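Local coordinates for protein gingipain R2 Pro-Domain (Porphyromonas gingivalis, PDB 4IEF) that serves as the pro-domain of the Arg-specific cysteine protease gingipain R2, probably keeping the enzyme latent until it is activated, at residues A[45-50]-A[95-100]. Residues are numbered along the deposited sequence; the frame is centred on the assembly and turned at random.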
ATOM      1  N   GLY A  45     -22.173 -17.696 -29.038  1.00 36.92           N
ATOM      2  CA  GLY A  45     -23.366 -16.921 -28.716  1.00 36.47           C
ATOM      3  C   GLY A  45     -23.212 -16.126 -27.437  1.00 38.34           C
ATOM      4  O   GLY A  45     -22.088 -15.846 -27.011  1.00 37.18           O
ATOM      5  N   VAL A  46     -24.336 -15.755 -26.809  1.00 34.20           N
ATOM      6  CA  VAL A  46     -24.326 -14.986 -25.559  1.00 33.00           C
ATOM      7  C   VAL A  46     -23.933 -15.891 -24.404  1.00 35.03           C
ATOM      8  O   VAL A  46     -24.599 -16.896 -24.142  1.00 36.50           O
ATOM      9  CB  VAL A  46     -25.670 -14.264 -25.273  1.00 37.48           C
ATOM     10  CG1 VAL A  46     -25.640 -13.531 -23.929  1.00 36.38           C
ATOM     11  CG2 VAL A  46     -25.993 -13.301 -26.388  1.00 38.01           C
ATOM     12  N   ALA A  47     -22.846 -15.522 -23.727  1.00 28.81           N
ATOM     13  CA  ALA A  47     -22.315 -16.224 -22.570  1.00 28.34           C
ATOM     14  C   ALA A  47     -22.456 -15.345 -21.329  1.00 32.95           C
ATOM     15  O   ALA A  47     -22.625 -14.130 -21.456  1.00 32.25           O
ATOM     16  CB  ALA A  47     -20.866 -16.602 -22.808  1.00 28.56           C
ATOM     17  N   GLN A  48     -22.406 -15.952 -20.137  1.00 30.36           N
ATOM     18  CA  GLN A  48     -22.592 -15.228 -18.881  1.00 30.03           C
ATOM     19  C   GLN A  48     -21.304 -15.077 -18.088  1.00 33.30           C
ATOM     20  O   GLN A  48     -20.574 -16.051 -17.890  1.00 33.51           O
ATOM     21  CB  GLN A  48     -23.654 -15.928 -18.004  1.00 31.71           C
ATOM     22  CG  GLN A  48     -25.047 -16.049 -18.640  1.00 29.37           C
ATOM     23  CD  GLN A  48     -25.668 -14.726 -19.033  1.00 40.33           C
ATOM     24  OE1 GLN A  48     -25.619 -13.740 -18.294  1.00 35.24           O
ATOM     25  NE2 GLN A  48     -26.272 -14.677 -20.213  1.00 31.56           N
ATOM     26  N   VAL A  49     -21.036 -13.843 -17.629  1.00 29.22           N
ATOM     27  CA  VAL A  49     -19.899 -13.529 -16.767  1.00 28.38           C
ATOM     28  C   VAL A  49     -20.464 -13.467 -15.334  1.00 32.19           C
ATOM     29  O   VAL A  49     -21.206 -12.535 -15.012  1.00 31.62           O
ATOM     30  CB  VAL A  49     -19.110 -12.243 -17.161  1.00 31.46           C
ATOM     31  CG1 VAL A  49     -18.044 -11.903 -16.119  1.00 30.11           C
ATOM     32  CG2 VAL A  49     -18.479 -12.377 -18.536  1.00 31.19           C
ATOM     33  N   PRO A  50     -20.177 -14.469 -14.480  1.00 29.11           N
ATOM     34  CA  PRO A  50     -20.709 -14.428 -13.110  1.00 29.42           C
ATOM     35  C   PRO A  50     -19.939 -13.452 -12.220  1.00 31.41           C
ATOM     36  O   PRO A  50     -18.728 -13.311 -12.363  1.00 28.51           O
ATOM     37  CB  PRO A  50     -20.549 -15.873 -12.615  1.00 31.13           C
ATOM     38  CG  PRO A  50     -19.970 -16.655 -13.772  1.00 35.14           C
ATOM     39  CD  PRO A  50     -19.345 -15.669 -14.693  1.00 30.31           C
ATOM     40  N   ASP A  95     -28.469 -25.565 -18.675  1.00 43.17           N
ATOM     41  CA  ASP A  95     -28.326 -24.967 -20.011  1.00 43.22           C
ATOM     42  C   ASP A  95     -27.778 -23.529 -19.911  1.00 44.74           C
ATOM     43  O   ASP A  95     -28.307 -22.589 -20.510  1.00 44.77           O
ATOM     44  CB  ASP A  95     -29.644 -25.031 -20.811  1.00 46.71           C
ATOM     45  CG  ASP A  95     -29.471 -24.884 -22.314  1.00 63.24           C
ATOM     46  OD1 ASP A  95     -28.597 -25.582 -22.887  1.00 64.08           O
ATOM     47  OD2 ASP A  95     -30.223 -24.092 -22.921  1.00 72.52           O
ATOM     48  N   VAL A  96     -26.700 -23.382 -19.141  1.00 39.34           N
ATOM     49  CA  VAL A  96     -26.024 -22.113 -18.917  1.00 37.90           C
ATOM     50  C   VAL A  96     -24.729 -22.115 -19.711  1.00 38.65           C
ATOM     51  O   VAL A  96     -23.984 -23.095 -19.674  1.00 37.59           O
ATOM     52  CB  VAL A  96     -25.762 -21.857 -17.402  1.00 42.05           C
ATOM     53  CG1 VAL A  96     -25.100 -20.503 -17.167  1.00 41.38           C
ATOM     54  CG2 VAL A  96     -27.047 -21.961 -16.593  1.00 42.61           C
ATOM     55  N   LEU A  97     -24.466 -21.025 -20.431  1.00 33.41           N
ATOM     56  CA  LEU A  97     -23.205 -20.866 -21.139  1.00 32.10           C
ATOM     57  C   LEU A  97     -22.377 -19.856 -20.356  1.00 33.24           C
ATOM     58  O   LEU A  97     -22.730 -18.676 -20.318  1.00 32.86           O
ATOM     59  CB  LEU A  97     -23.409 -20.449 -22.612  1.00 32.37           C
ATOM     60  CG  LEU A  97     -22.142 -20.129 -23.430  1.00 35.93           C
ATOM     61  CD1 LEU A  97     -21.276 -21.365 -23.640  1.00 36.16           C
ATOM     62  CD2 LEU A  97     -22.500 -19.510 -24.765  1.00 36.56           C
ATOM     63  N   ILE A  98     -21.338 -20.338 -19.649  1.00 28.71           N
ATOM     64  CA  ILE A  98     -20.432 -19.493 -18.866  1.00 27.08           C
ATOM     65  C   ILE A  98     -19.327 -19.019 -19.798  1.00 32.09           C
ATOM     66  O   ILE A  98     -18.761 -19.828 -20.541  1.00 31.48           O
ATOM     67  CB  ILE A  98     -19.883 -20.215 -17.599  1.00 29.45           C
ATOM     68  CG1 ILE A  98     -21.012 -20.529 -16.579  1.00 29.72           C
ATOM     69  CG2 ILE A  98     -18.701 -19.465 -16.933  1.00 28.40           C
ATOM     70  CD1 ILE A  98     -21.733 -19.322 -15.882  1.00 32.80           C
ATOM     71  N   ALA A  99     -19.040 -17.700 -19.767  1.00 29.29           N
ATOM     72  CA  ALA A  99     -18.018 -17.056 -20.589  1.00 27.80           C
ATOM     73  C   ALA A  99     -16.606 -17.564 -20.257  1.00 31.88           C
ATOM     74  O   ALA A  99     -16.312 -17.817 -19.086  1.00 29.95           O
ATOM     75  CB  ALA A  99     -18.085 -15.551 -20.406  1.00 27.73           C
ATOM     76  N   PRO A 100     -15.718 -17.714 -21.271  1.00 29.83           N
ATOM     77  CA  PRO A 100     -14.354 -18.170 -20.981  1.00 29.43           C
ATOM     78  C   PRO A 100     -13.482 -17.018 -20.482  1.00 32.20           C
ATOM     79  O   PRO A 100     -13.690 -15.861 -20.859  1.00 31.59           O
ATOM     80  CB  PRO A 100     -13.878 -18.711 -22.328  1.00 31.62           C
ATOM     81  CG  PRO A 100     -14.616 -17.903 -23.330  1.00 35.82           C
ATOM     82  CD  PRO A 100     -15.901 -17.443 -22.712  1.00 31.50           C
TER
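The two carbonyls of the bridge are approached differently: Leu97 O meets Gln48 N in its carbonyl plane, and Gln48 O meets Ala99 N from above its own. Together they form a single, isolated beta bridge between Gln48 and Ile98: Gln48 N donates to Leu97 O at 2.7 Å, and Ala99 N to Gln48 O at 2.9 Å. The two bonds follow the pattern of a parallel bridge, yet the loop runs across the strand. The second bond is nearly straight at hydrogen, but its donor stands 43° above the carbonyl plane, off the lone-pair directions. The bridge joins the hairpin strand 45-51 to the loop following strand 79-93. Ala47 and Val49 make their backbone bonds to Val40 and Thr38 of strand 36-42, leaving the N and O of Gln48 for the loop.

Side-chain contacts flank the bridge. The methyl of Ala47 lies over the loop backbone, CB 3.6 Å from Ala99 CA, while Tyr118 touches both Ala47 and Leu97. In Leu97, chi1 of 175° turns CG away from the backbone N, 3.8 Å from Ala47 CB, and chi2 of 66° places CD2 3.4 Å from Val46 O. Val49 CG2 reaches Ala99 CB at 3.7 Å. Towards the far end of 45-50, the Pro50 ring meets the end of the Ile98 chain at an oblique angle: Pro50 CG lies 3.8 Å from Ile98 CD1.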